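Local coordinates for protein LC-Est1C (Uncultured organism, PDB 3WYD) that hydrolyses carboxylic ester bonds as the C-terminal alpha/beta-hydrolase domain of a metagenome-derived esterase, probably through a serine nucleophile, at residues A[25-30]-A[102-107]; A[63-68]-A[207-212]; A[122-127]-A[147-152]; A[175-180]-A[187-192]. All coordinates share one frame; numbering follows the deposited sequence.

Interaction 1 (A[25-30]-A[102-107]); sequences LYVPTT and RDYKID
Val27 and Tyr104 mark the closest backbone approach of segments 25-30 and 102-107, yet their CA atoms stay 9.5 Å apart, so side chains, not backbone pairing, make the contact. Tyr104 is the first residue to leave helical geometry at the end of helix 88-103. Its side chain points toward segment 25-30, with CG beside the backbone N and anti to the carbonyl carbon (chi1 -67°), which carries the phenol end up to two methyls lying on the same side of the ring plane. Leu25 approaches from the opposite direction and sets its CD2 methyl 3.5 Å from Tyr104 CE2. On the other rim carbon, Val27 CG2 lies 3.8 Å from Tyr104 CE1. Both methyls meet the ring obliquely, and both also stand near the hydroxyl, Leu25 CD2 being 3.6 Å from Tyr104 OH. The interaction is apolar, with no hydrogen bond between the segments and a modest 121 Å² buried in total. Strand 23-26, an outer strand of the central sheet, is thereby joined to the C-terminal end of helix 88-103. Leu25 also touches Val100 of that helix and Ala74 of strand 72-76, while Tyr104 packs on Ile72 of the same strand.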
loop_
_atom_site.group_PDB
_atom_site.type_symbol
_atom_site.label_atom_id
_atom_site.label_comp_id
_atom_site.label_asym_id
_atom_site.label_seq_id
_atom_site.Cartn_x
_atom_site.Cartn_y
_atom_site.Cartn_z
ATOM N N LEU A 25 19.526 -8.063 -6.004
ATOM C CA LEU A 25 19.594 -9.016 -7.074
ATOM C C LEU A 25 20.017 -10.386 -6.538
ATOM O O LEU A 25 20.925 -10.482 -5.691
ATOM C CB LEU A 25 20.582 -8.502 -8.113
ATOM C CG LEU A 25 20.462 -8.945 -9.554
ATOM C CD1 LEU A 25 19.152 -8.575 -10.224
ATOM C CD2 LEU A 25 21.627 -8.247 -10.256
ATOM N N TYR A 26 19.312 -11.444 -6.931
ATOM C CA TYR A 26 19.814 -12.809 -6.756
ATOM C C TYR A 26 20.222 -13.392 -8.083
ATOM O O TYR A 26 19.444 -13.398 -9.030
ATOM C CB TYR A 26 18.762 -13.746 -6.130
ATOM C CG TYR A 26 19.363 -15.115 -5.818
ATOM C CD1 TYR A 26 20.141 -15.292 -4.677
ATOM C CD2 TYR A 26 19.301 -16.155 -6.740
ATOM C CE1 TYR A 26 20.763 -16.516 -4.424
ATOM C CE2 TYR A 26 19.934 -17.367 -6.512
ATOM C CZ TYR A 26 20.692 -17.525 -5.351
ATOM O OH TYR A 26 21.325 -18.732 -5.120
ATOM N N VAL A 27 21.447 -13.955 -8.159
ATOM C CA VAL A 27 21.975 -14.563 -9.399
ATOM C C VAL A 27 22.356 -16.032 -9.115
ATOM O O VAL A 27 23.172 -16.299 -8.208
ATOM C CB VAL A 27 23.215 -13.759 -9.912
ATOM C CG1 VAL A 27 23.859 -14.421 -11.144
ATOM C CG2 VAL A 27 22.829 -12.344 -10.266
ATOM N N PRO A 28 21.696 -16.995 -9.780
ATOM C CA PRO A 28 21.974 -18.407 -9.476
ATOM C C PRO A 28 23.418 -18.789 -9.714
ATOM O O PRO A 28 24.104 -18.169 -10.523
ATOM C CB PRO A 28 21.093 -19.186 -10.450
ATOM C CG PRO A 28 20.007 -18.231 -10.795
ATOM C CD PRO A 28 20.591 -16.868 -10.745
ATOM N N THR A 29 23.877 -19.763 -8.944
ATOM C CA THR A 29 25.248 -20.230 -9.090
ATOM C C THR A 29 25.524 -20.736 -10.500
ATOM O O THR A 29 26.679 -20.803 -10.906
ATOM C CB THR A 29 25.570 -21.359 -8.081
ATOM O OG1 THR A 29 24.728 -22.483 -8.334
ATOM C CG2 THR A 29 25.391 -20.885 -6.655
ATOM N N THR A 30 24.479 -21.176 -11.195
ATOM C CA THR A 30 24.574 -21.774 -12.535
ATOM C C THR A 30 24.705 -20.747 -13.683
ATOM O O THR A 30 24.960 -21.123 -14.846
ATOM C CB THR A 30 23.339 -22.651 -12.820
ATOM O OG1 THR A 30 22.157 -21.910 -12.495
ATOM C CG2 THR A 30 23.361 -23.927 -12.014
ATOM N N ARG A 102 20.328 -5.049 -19.416
ATOM C CA ARG A 102 21.643 -4.557 -19.891
ATOM C C ARG A 102 22.792 -5.389 -19.321
ATOM O O ARG A 102 23.709 -5.803 -20.051
ATOM C CB ARG A 102 21.837 -3.077 -19.545
ATOM C CG ARG A 102 21.123 -2.110 -20.500
ATOM C CD ARG A 102 21.668 -0.679 -20.412
ATOM N NE ARG A 102 21.497 -0.076 -19.088
ATOM C CZ ARG A 102 20.336 0.376 -18.624
ATOM N NH1 ARG A 102 19.252 0.308 -19.386
ATOM N NH2 ARG A 102 20.257 0.917 -17.410
ATOM N N ASP A 103 22.724 -5.645 -18.019
ATOM C CA ASP A 103 23.843 -6.222 -17.269
ATOM C C ASP A 103 23.965 -7.727 -17.358
ATOM O O ASP A 103 25.058 -8.280 -17.202
ATOM C CB ASP A 103 23.737 -5.817 -15.805
ATOM C CG ASP A 103 23.968 -4.353 -15.585
ATOM O OD1 ASP A 103 24.442 -3.655 -16.523
ATOM O OD2 ASP A 103 23.677 -3.891 -14.465
ATOM N N TYR A 104 22.835 -8.410 -17.571
ATOM C CA TYR A 104 22.768 -9.859 -17.574
ATOM C C TYR A 104 22.132 -10.310 -18.876
ATOM O O TYR A 104 21.344 -9.540 -19.445
ATOM C CB TYR A 104 21.886 -10.348 -16.387
ATOM C CG TYR A 104 22.529 -10.067 -15.048
ATOM C CD1 TYR A 104 23.416 -10.995 -14.518
ATOM C CD2 TYR A 104 22.457 -8.800 -14.476
ATOM C CE1 TYR A 104 24.140 -10.699 -13.387
ATOM C CE2 TYR A 104 23.199 -8.481 -13.323
ATOM C CZ TYR A 104 24.013 -9.464 -12.796
ATOM O OH TYR A 104 24.766 -9.174 -11.669
ATOM N N LYS A 105 22.371 -11.567 -19.258
ATOM C CA LYS A 105 21.695 -12.161 -20.410
ATOM C C LYS A 105 20.331 -12.650 -19.997
ATOM O O LYS A 105 20.210 -13.694 -19.374
ATOM C CB LYS A 105 22.487 -13.323 -21.022
ATOM C CG LYS A 105 23.762 -12.865 -21.719
ATOM C CD LYS A 105 24.355 -13.997 -22.534
ATOM C CE LYS A 105 23.554 -14.244 -23.808
ATOM N NZ LYS A 105 23.974 -13.300 -24.891
ATOM N N ILE A 106 19.315 -11.867 -20.332
ATOM C CA ILE A 106 17.956 -12.218 -19.918
ATOM C C ILE A 106 17.132 -12.648 -21.129
ATOM O O ILE A 106 17.129 -11.971 -22.168
ATOM C CB ILE A 106 17.232 -11.010 -19.256
ATOM C CG1 ILE A 106 18.014 -10.470 -18.054
ATOM C CG2 ILE A 106 15.776 -11.356 -18.908
ATOM C CD1 ILE A 106 18.334 -11.539 -17.019
ATOM N N ASP A 107 16.444 -13.768 -20.996
ATOM C CA ASP A 107 15.534 -14.272 -22.050
ATOM C C ASP A 107 14.298 -13.365 -22.125
ATOM O O ASP A 107 13.540 -13.273 -21.184
ATOM C CB ASP A 107 15.104 -15.697 -21.675
ATOM C CG ASP A 107 14.231 -16.345 -22.698
ATOM O OD1 ASP A 107 13.611 -15.631 -23.521
ATOM O OD2 ASP A 107 14.103 -17.589 -22.649
#

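Interaction 2 (A[63-68]-A[207-212])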
loop_
_atom_site.group_PDB
_atom_site.type_symbol
_atom_site.label_atom_id
_atom_site.label_comp_id
_atom_site.label_asym_id
_atom_site.label_seq_id
_atom_site.Cartn_x
_atom_site.Cartn_y
_atom_site.Cartn_z
ATOM N N MET A 63 14.519 -17.398 -2.571
ATOM C CA MET A 63 15.771 -17.511 -3.300
ATOM C C MET A 63 16.281 -18.937 -3.413
ATOM O O MET A 63 17.015 -19.229 -4.328
ATOM C CB MET A 63 16.838 -16.601 -2.680
ATOM C CG MET A 63 16.390 -15.187 -2.473
ATOM S SD MET A 63 15.862 -14.377 -4.029
ATOM C CE MET A 63 15.037 -12.916 -3.374
ATOM N N ILE A 64 15.850 -19.823 -2.508
ATOM C CA ILE A 64 16.026 -21.275 -2.680
ATOM C C ILE A 64 15.359 -21.755 -3.966
ATOM O O ILE A 64 15.986 -22.459 -4.768
ATOM C CB ILE A 64 15.483 -22.034 -1.464
ATOM C CG1 ILE A 64 16.220 -21.559 -0.216
ATOM C CG2 ILE A 64 15.662 -23.552 -1.645
ATOM C CD1 ILE A 64 15.665 -22.163 1.064
ATOM N N GLU A 65 14.118 -21.322 -4.215
ATOM C CA GLU A 65 13.483 -21.710 -5.464
ATOM C C GLU A 65 14.298 -21.146 -6.658
ATOM O O GLU A 65 14.470 -21.835 -7.661
ATOM C CB GLU A 65 12.024 -21.226 -5.551
ATOM C CG GLU A 65 11.080 -21.803 -4.494
ATOM C CD GLU A 65 10.680 -23.250 -4.742
ATOM O OE1 GLU A 65 11.165 -23.850 -5.722
ATOM O OE2 GLU A 65 9.842 -23.783 -3.978
ATOM N N ALA A 66 14.657 -19.862 -6.619
ATOM C CA ALA A 66 15.392 -19.234 -7.741
ATOM C C ALA A 66 16.695 -19.975 -8.045
ATOM O O ALA A 66 17.044 -20.149 -9.190
ATOM C CB ALA A 66 15.702 -17.767 -7.453
ATOM N N GLU A 67 17.428 -20.357 -7.002
ATOM C CA GLU A 67 18.669 -21.098 -7.169
ATOM C C GLU A 67 18.386 -22.480 -7.730
ATOM O O GLU A 67 19.041 -22.902 -8.706
ATOM C CB GLU A 67 19.346 -21.203 -5.798
ATOM C CG GLU A 67 20.609 -22.091 -5.805
ATOM C CD GLU A 67 21.625 -21.663 -6.832
ATOM O OE1 GLU A 67 21.894 -20.443 -6.979
ATOM O OE2 GLU A 67 22.279 -22.580 -7.378
ATOM N N ASN A 68 17.384 -23.159 -7.179
ATOM C CA ASN A 68 17.080 -24.527 -7.627
ATOM C C ASN A 68 16.662 -24.552 -9.095
ATOM O O ASN A 68 17.031 -25.460 -9.845
ATOM C CB ASN A 68 16.022 -25.177 -6.742
ATOM C CG ASN A 68 16.559 -25.523 -5.369
ATOM O OD1 ASN A 68 17.771 -25.435 -5.127
ATOM N ND2 ASN A 68 15.663 -25.879 -4.459
ATOM N N ASP A 207 4.184 -22.738 -5.914
ATOM C CA ASP A 207 3.173 -22.643 -6.947
ATOM C C ASP A 207 3.546 -21.516 -7.929
ATOM O O ASP A 207 3.306 -21.626 -9.123
ATOM C CB ASP A 207 1.828 -22.341 -6.310
ATOM C CG ASP A 207 1.418 -23.407 -5.309
ATOM O OD1 ASP A 207 0.876 -24.429 -5.767
ATOM O OD2 ASP A 207 1.645 -23.221 -4.091
ATOM N N VAL A 208 4.057 -20.417 -7.404
ATOM C CA VAL A 208 4.481 -19.302 -8.280
ATOM C C VAL A 208 5.596 -19.731 -9.249
ATOM O O VAL A 208 5.494 -19.485 -10.466
ATOM C CB VAL A 208 4.975 -18.116 -7.432
ATOM C CG1 VAL A 208 5.675 -17.035 -8.264
ATOM C CG2 VAL A 208 3.836 -17.524 -6.607
ATOM N N PHE A 209 6.641 -20.387 -8.734
ATOM C CA PHE A 209 7.724 -20.829 -9.607
ATOM C C PHE A 209 7.255 -21.935 -10.542
ATOM O O PHE A 209 7.684 -21.976 -11.701
ATOM C CB PHE A 209 8.945 -21.239 -8.794
ATOM C CG PHE A 209 9.785 -20.065 -8.382
ATOM C CD1 PHE A 209 10.809 -19.619 -9.224
ATOM C CD2 PHE A 209 9.569 -19.413 -7.174
ATOM C CE1 PHE A 209 11.581 -18.541 -8.880
ATOM C CE2 PHE A 209 10.378 -18.364 -6.785
ATOM C CZ PHE A 209 11.384 -17.920 -7.623
ATOM N N ASP A 210 6.349 -22.800 -10.089
ATOM C CA ASP A 210 5.782 -23.811 -10.997
ATOM C C ASP A 210 5.093 -23.121 -12.168
ATOM O O ASP A 210 5.204 -23.565 -13.303
ATOM C CB ASP A 210 4.744 -24.698 -10.300
ATOM C CG ASP A 210 5.361 -25.750 -9.365
ATOM O OD1 ASP A 210 6.588 -25.899 -9.332
ATOM O OD2 ASP A 210 4.574 -26.360 -8.591
ATOM N N TRP A 211 4.353 -22.059 -11.889
ATOM C CA TRP A 211 3.646 -21.300 -12.928
ATOM C C TRP A 211 4.618 -20.643 -13.893
ATOM O O TRP A 211 4.428 -20.688 -15.115
ATOM C CB TRP A 211 2.774 -20.214 -12.254
ATOM C CG TRP A 211 1.789 -19.566 -13.201
ATOM C CD1 TRP A 211 1.844 -18.301 -13.712
ATOM C CD2 TRP A 211 0.584 -20.144 -13.664
ATOM N NE1 TRP A 211 0.728 -18.054 -14.484
ATOM C CE2 TRP A 211 -0.065 -19.170 -14.477
ATOM C CE3 TRP A 211 -0.027 -21.389 -13.460
ATOM C CZ2 TRP A 211 -1.310 -19.399 -15.074
ATOM C CZ3 TRP A 211 -1.245 -21.636 -14.066
ATOM C CH2 TRP A 211 -1.865 -20.655 -14.897
ATOM N N PHE A 212 5.713 -20.107 -13.391
ATOM C CA PHE A 212 6.665 -19.437 -14.271
ATOM C C PHE A 212 7.472 -20.463 -15.082
ATOM O O PHE A 212 7.753 -20.235 -16.262
ATOM C CB PHE A 212 7.596 -18.513 -13.476
ATOM C CG PHE A 212 6.892 -17.387 -12.726
ATOM C CD1 PHE A 212 5.623 -16.934 -13.092
ATOM C CD2 PHE A 212 7.597 -16.674 -11.756
ATOM C CE1 PHE A 212 5.032 -15.842 -12.447
ATOM C CE2 PHE A 212 6.985 -15.618 -11.041
ATOM C CZ PHE A 212 5.735 -15.139 -11.439
#
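One face of the Phe209 ring is covered by Glu65 CB, which sits 3.4 Å above the ring plane and somewhat toward the rim. Its distance to the ring centroid is 3.6 Å, 20° off the normal, which meets the geometry of a CH-pi contact. The nearest ring atoms are on one side of the hexagon, Glu65 CB lying 3.5 Å from Phe209 CD2, with Glu65 CG following at 3.9 Å from the same CD2. At the far end of the ring the approach is oblique: the backbone N of Ala66 is 3.9 Å from Phe209 CZ, and the Ala66 CB methyl stands 4.3 Å from CZ. Phe62, one turn earlier on helix 57-69, also meets the ring, with planes at about 60°.

The Glu65 chain is bent at chi2 (-75°), so its methylenes stay with the ring while its carboxylate can turn to Arg69, with which OE1 forms a salt bridge. Arg69 also bridges to Asp210 OD1, placing its charge between two carboxylates of the facing helices. Chemically, the direct contact between 63-68 and 207-212 is thus dispersion and CH-pi in character, without a hydrogen bond across it. The acidic end of Glu65 is served by Arg69, whose positive charge probably offsets the mutual repulsion of Glu65 and Asp210.

Interaction 3 (A[122-127]-A[147-152]); sequences GTWSIA and LGMANI
Trp124 of segment 122-127 is met by two side chains of segment 147-152, both at the CD1-NE1 side of the indole, from different directions. Ile152 brings its CD1 methyl to the edge of the ring near its plane, 3.6 Å from Trp124 CD1, with side chains crossing at about a right angle. Met149 comes in obliquely: SD is 3.8 Å from Trp124 NE1 and 4.2 Å from the centroid of the five-membered ring, 31° off its normal, a Met-aromatic contact. One turn along the helix, Ile152 CG2 is 3.7 Å from Ala127 O.

Ile152 holds CG1 between its backbone N and carbonyl carbon (chi1 56°), so that CD1 and CG2 reach Trp124 and Ala127 respectively. The bend of Met149 at chi2 brings the sulfur to the indole, and that at chi3 sets the CE methyl beside Trp124 NE1. Trp124 NE1 is hydrogen-bonded to Gln157 OE1, which satisfies this buried N-H and should limit rotation of the ring.

Helix 118-129 is thus packed against the loop that joins strands 136-140 and 157-162; Pro139 and Val159 of those strands touch Trp124, and Met176 of helix 171-181 contacts both Trp124 and Met149.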
loop_
_atom_site.group_PDB
_atom_site.type_symbol
_atom_site.label_atom_id
_atom_site.label_comp_id
_atom_site.label_asym_id
_atom_site.label_seq_id
_atom_site.Cartn_x
_atom_site.Cartn_y
_atom_site.Cartn_z
ATOM N N GLY A 122 0.873 -3.978 -7.252
ATOM C CA GLY A 122 1.870 -3.543 -8.209
ATOM C C GLY A 122 2.050 -4.486 -9.369
ATOM O O GLY A 122 2.267 -4.065 -10.501
ATOM N N THR A 123 2.018 -5.787 -9.085
ATOM C CA THR A 123 2.140 -6.772 -10.171
ATOM C C THR A 123 1.082 -6.528 -11.247
ATOM O O THR A 123 1.388 -6.523 -12.443
ATOM C CB THR A 123 2.018 -8.210 -9.626
ATOM O OG1 THR A 123 3.137 -8.495 -8.782
ATOM C CG2 THR A 123 2.025 -9.267 -10.722
ATOM N N TRP A 124 -0.163 -6.389 -10.826
ATOM C CA TRP A 124 -1.205 -6.126 -11.820
ATOM C C TRP A 124 -1.089 -4.753 -12.463
ATOM O O TRP A 124 -1.263 -4.647 -13.686
ATOM C CB TRP A 124 -2.594 -6.260 -11.190
ATOM C CG TRP A 124 -3.210 -7.659 -11.365
ATOM C CD1 TRP A 124 -3.220 -8.399 -12.510
ATOM C CD2 TRP A 124 -3.889 -8.444 -10.369
ATOM N NE1 TRP A 124 -3.884 -9.589 -12.296
ATOM C CE2 TRP A 124 -4.384 -9.602 -11.013
ATOM C CE3 TRP A 124 -4.225 -8.216 -9.025
ATOM C CZ2 TRP A 124 -5.193 -10.554 -10.341
ATOM C CZ3 TRP A 124 -4.980 -9.178 -8.323
ATOM C CH2 TRP A 124 -5.427 -10.359 -8.998
ATOM N N SER A 125 -0.884 -3.717 -11.662
ATOM C CA SER A 125 -0.923 -2.367 -12.269
ATOM C C SER A 125 0.237 -2.128 -13.218
ATOM O O SER A 125 0.061 -1.514 -14.301
ATOM C CB SER A 125 -1.023 -1.276 -11.216
ATOM O OG SER A 125 0.094 -1.265 -10.389
ATOM N N ILE A 126 1.427 -2.603 -12.864
ATOM C CA ILE A 126 2.570 -2.440 -13.760
ATOM C C ILE A 126 2.385 -3.204 -15.053
ATOM O O ILE A 126 2.684 -2.719 -16.126
ATOM C CB ILE A 126 3.876 -2.770 -13.047
ATOM C CG1 ILE A 126 4.083 -1.775 -11.908
ATOM C CG2 ILE A 126 5.071 -2.898 -14.041
ATOM C CD1 ILE A 126 5.290 -2.250 -11.007
ATOM N N ALA A 127 1.919 -4.447 -14.961
ATOM C CA ALA A 127 1.693 -5.237 -16.147
ATOM C C ALA A 127 0.628 -4.582 -17.045
ATOM O O ALA A 127 0.738 -4.607 -18.263
ATOM C CB ALA A 127 1.278 -6.666 -15.748
ATOM N N LEU A 147 -11.438 -3.618 -14.681
ATOM C CA LEU A 147 -11.580 -3.182 -16.080
ATOM C C LEU A 147 -10.309 -3.200 -16.919
ATOM O O LEU A 147 -10.376 -3.122 -18.149
ATOM C CB LEU A 147 -12.302 -1.820 -16.153
ATOM C CG LEU A 147 -13.727 -1.835 -15.574
ATOM C CD1 LEU A 147 -14.357 -0.402 -15.435
ATOM C CD2 LEU A 147 -14.687 -2.780 -16.370
ATOM N N GLY A 148 -9.149 -3.369 -16.288
ATOM C CA GLY A 148 -7.889 -3.480 -17.009
ATOM C C GLY A 148 -7.473 -4.904 -17.347
ATOM O O GLY A 148 -6.421 -5.131 -17.931
ATOM N N MET A 149 -8.258 -5.881 -16.923
ATOM C CA MET A 149 -7.870 -7.269 -17.149
ATOM C C MET A 149 -7.880 -7.631 -18.650
ATOM O O MET A 149 -7.099 -8.496 -19.104
ATOM C CB MET A 149 -8.750 -8.203 -16.311
ATOM C CG MET A 149 -8.535 -7.990 -14.757
ATOM S SD MET A 149 -6.924 -8.429 -14.170
ATOM C CE MET A 149 -7.004 -10.200 -14.356
ATOM N N ALA A 150 -8.705 -6.964 -19.474
ATOM C CA ALA A 150 -8.680 -7.279 -20.889
ATOM C C ALA A 150 -7.305 -7.005 -21.568
ATOM O O ALA A 150 -6.855 -7.761 -22.445
ATOM C CB ALA A 150 -9.791 -6.451 -21.607
ATOM N N ASN A 151 -6.625 -5.986 -21.017
ATOM C CA ASN A 151 -5.303 -5.508 -21.460
ATOM C C ASN A 151 -4.236 -6.589 -21.339
ATOM O O ASN A 151 -3.258 -6.578 -22.094
ATOM C CB ASN A 151 -4.804 -4.314 -20.572
ATOM C CG ASN A 151 -5.503 -3.006 -20.883
ATOM O OD1 ASN A 151 -6.478 -2.976 -21.628
ATOM N ND2 ASN A 151 -5.007 -1.910 -20.297
ATOM N N ILE A 152 -4.436 -7.492 -20.381
ATOM C CA ILE A 152 -3.421 -8.497 -20.013
ATOM C C ILE A 152 -3.987 -9.916 -20.139
ATOM O O ILE A 152 -3.455 -10.865 -19.561
ATOM C CB ILE A 152 -2.839 -8.254 -18.569
ATOM C CG1 ILE A 152 -3.961 -8.229 -17.526
ATOM C CG2 ILE A 152 -2.072 -6.946 -18.551
ATOM C CD1 ILE A 152 -3.413 -8.193 -16.060
#

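Interaction 4 (A[175-180]-A[187-192])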
loop_
_atom_site.group_PDB
_atom_site.type_symbol
_atom_site.label_atom_id
_atom_site.label_comp_id
_atom_site.label_asym_id
_atom_site.label_seq_id
_atom_site.Cartn_x
_atom_site.Cartn_y
_atom_site.Cartn_z
ATOM N N VAL A 175 -12.713 -10.420 -7.740
ATOM C CA VAL A 175 -13.256 -9.617 -8.837
ATOM C C VAL A 175 -12.302 -9.575 -10.032
ATOM O O VAL A 175 -12.738 -9.476 -11.182
ATOM C CB VAL A 175 -13.679 -8.221 -8.413
ATOM C CG1 VAL A 175 -14.862 -8.315 -7.410
ATOM C CG2 VAL A 175 -12.508 -7.417 -7.865
ATOM N N MET A 176 -10.995 -9.672 -9.769
ATOM C CA MET A 176 -10.019 -9.652 -10.846
ATOM C C MET A 176 -10.017 -10.968 -11.618
ATOM O O MET A 176 -10.009 -10.977 -12.818
ATOM C CB MET A 176 -8.622 -9.437 -10.262
ATOM C CG MET A 176 -8.419 -8.135 -9.523
ATOM S SD MET A 176 -8.580 -6.648 -10.559
ATOM C CE MET A 176 -6.889 -6.514 -11.128
ATOM N N VAL A 177 -10.109 -12.075 -10.891
ATOM C CA VAL A 177 -10.213 -13.405 -11.500
ATOM C C VAL A 177 -11.500 -13.480 -12.339
ATOM O O VAL A 177 -11.459 -13.994 -13.460
ATOM C CB VAL A 177 -10.199 -14.502 -10.425
ATOM C CG1 VAL A 177 -10.426 -15.890 -11.057
ATOM C CG2 VAL A 177 -8.871 -14.511 -9.693
ATOM N N GLU A 178 -12.620 -12.997 -11.801
ATOM C CA GLU A 178 -13.904 -13.005 -12.542
ATOM C C GLU A 178 -13.764 -12.232 -13.845
ATOM O O GLU A 178 -14.161 -12.728 -14.934
ATOM C CB GLU A 178 -14.983 -12.402 -11.636
ATOM C CG GLU A 178 -16.356 -12.251 -12.198
ATOM C CD GLU A 178 -17.302 -11.780 -11.110
ATOM O OE1 GLU A 178 -17.152 -10.619 -10.638
ATOM O OE2 GLU A 178 -18.048 -12.630 -10.591
ATOM N N ALA A 179 -13.147 -11.039 -13.783
ATOM C CA ALA A 179 -12.978 -10.246 -14.984
ATOM C C ALA A 179 -12.026 -10.943 -15.964
ATOM O O ALA A 179 -12.228 -10.937 -17.184
ATOM C CB ALA A 179 -12.465 -8.798 -14.641
ATOM N N ALA A 180 -10.963 -11.537 -15.460
ATOM C CA ALA A 180 -10.008 -12.223 -16.333
ATOM C C ALA A 180 -10.724 -13.249 -17.213
ATOM O O ALA A 180 -10.380 -13.438 -18.397
ATOM C CB ALA A 180 -8.927 -12.916 -15.469
ATOM N N ILE A 187 -5.820 -18.553 -16.401
ATOM C CA ILE A 187 -5.727 -18.068 -15.023
ATOM C C ILE A 187 -5.964 -19.236 -14.087
ATOM O O ILE A 187 -6.828 -20.113 -14.330
ATOM C CB ILE A 187 -6.670 -16.856 -14.759
ATOM C CG1 ILE A 187 -6.448 -16.242 -13.364
ATOM C CG2 ILE A 187 -8.148 -17.253 -14.987
ATOM C CD1 ILE A 187 -6.883 -14.781 -13.296
ATOM N N LYS A 188 -5.164 -19.277 -13.036
ATOM C CA LYS A 188 -5.350 -20.222 -11.961
ATOM C C LYS A 188 -5.453 -19.442 -10.671
ATOM O O LYS A 188 -4.595 -18.602 -10.383
ATOM C CB LYS A 188 -4.164 -21.194 -11.887
ATOM C CG LYS A 188 -4.246 -22.153 -10.663
ATOM C CD LYS A 188 -3.124 -23.199 -10.689
ATOM C CE LYS A 188 -3.336 -24.176 -9.523
ATOM N NZ LYS A 188 -2.395 -25.311 -9.593
ATOM N N TYR A 189 -6.487 -19.695 -9.896
ATOM C CA TYR A 189 -6.686 -18.914 -8.687
ATOM C C TYR A 189 -6.638 -19.885 -7.522
ATOM O O TYR A 189 -7.457 -20.824 -7.433
ATOM C CB TYR A 189 -8.049 -18.229 -8.758
ATOM C CG TYR A 189 -8.490 -17.477 -7.500
ATOM C CD1 TYR A 189 -7.549 -16.790 -6.731
ATOM C CD2 TYR A 189 -9.843 -17.424 -7.114
ATOM C CE1 TYR A 189 -7.967 -16.062 -5.585
ATOM C CE2 TYR A 189 -10.236 -16.682 -5.998
ATOM C CZ TYR A 189 -9.277 -16.038 -5.247
ATOM O OH TYR A 189 -9.646 -15.328 -4.125
ATOM N N ILE A 190 -5.695 -19.615 -6.626
ATOM C CA ILE A 190 -5.547 -20.362 -5.354
ATOM C C ILE A 190 -6.121 -19.498 -4.267
ATOM O O ILE A 190 -5.470 -18.580 -3.750
ATOM C CB ILE A 190 -4.081 -20.752 -5.078
ATOM C CG1 ILE A 190 -3.554 -21.634 -6.222
ATOM C CG2 ILE A 190 -3.970 -21.492 -3.693
ATOM C CD1 ILE A 190 -2.059 -21.906 -6.146
ATOM N N GLU A 191 -7.348 -19.818 -3.857
ATOM C CA GLU A 191 -7.946 -19.144 -2.714
ATOM C C GLU A 191 -7.792 -20.058 -1.498
ATOM O O GLU A 191 -8.230 -21.222 -1.540
ATOM C CB GLU A 191 -9.400 -18.844 -2.948
ATOM C CG GLU A 191 -9.952 -17.945 -1.837
ATOM C CD GLU A 191 -11.389 -17.565 -2.054
ATOM O OE1 GLU A 191 -11.674 -16.793 -2.993
ATOM O OE2 GLU A 191 -12.266 -18.054 -1.304
ATOM N N ILE A 192 -7.093 -19.571 -0.462
ATOM C CA ILE A 192 -6.715 -20.447 0.656
ATOM C C ILE A 192 -7.690 -20.319 1.805
ATOM O O ILE A 192 -7.866 -19.231 2.372
ATOM C CB ILE A 192 -5.314 -20.117 1.134
ATOM C CG1 ILE A 192 -4.334 -20.412 0.009
ATOM C CG2 ILE A 192 -4.975 -20.901 2.437
ATOM C CD1 ILE A 192 -2.926 -19.947 0.225
#
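Aliphatic packing joins Ala180 and Val177 of helix 175-180 to Ile187 of strand 187-192. Ile187 has CG1 anti to its backbone N (chi1 -173°) and an extended chi2, carrying CD1 up to the helix. There CD1 lies 3.5 Å from Ala180 CB and 4.1 Å from Val177 CG2, so one methyl spans residues nearly a turn apart.

The same CG2 methyl of Val177 makes the aromatic contact. It stands over one face of the Tyr189 ring, 4.0 Å from the centroid and 23° off the normal, a CH-pi arrangement displaced toward the CB end. Its shortest approach, 3.7 Å, is to Tyr189 CG.

Polar bonding occurs within the strand: Tyr189 OH donates to Glu191 OE1 at 2.7 Å, using the anti lone pair of that oxygen. Glu191 OE2 makes a salt bridge to Arg174, so both carboxylate oxygens have partners and the phenol end of Tyr189 is tied in place.

The helix runs nearly antiparallel to the strand (158°), with segment axes 9.6 Å apart at closest approach. Both belong to the beta-alpha-beta unit 157-162, 171-181, 187-192, in which strand 187-192 pairs with strand 157-162 at the edge of the sheet and helix 171-181 runs back alongside it, on one face of the sheet.

In the fold
The four contacts are spread round one mixed alpha/beta-hydrolase sheet. Interaction 1 lies at the outermost strand 23-26 and interaction 4 at the outermost strand 187-192, their centres about 31 Å apart. Interaction 2 pairs helices 57-69 and 205-213 and touches both: Glu67 is a probable hydrogen-bonding partner of Tyr26 and Thr29, and Trp211 packs on Lys188. Interactions 3 and 4, centres about 13 Å apart, meet directly through Met149 and Met176. Along the chain, interactions 1 and 2 cross, whereas 3 and then 4 fall within the long loop closed by 2. Helix 118-129 follows a probable nucleophile elbow at Ser117, so interaction 3 packs the helix behind that residue.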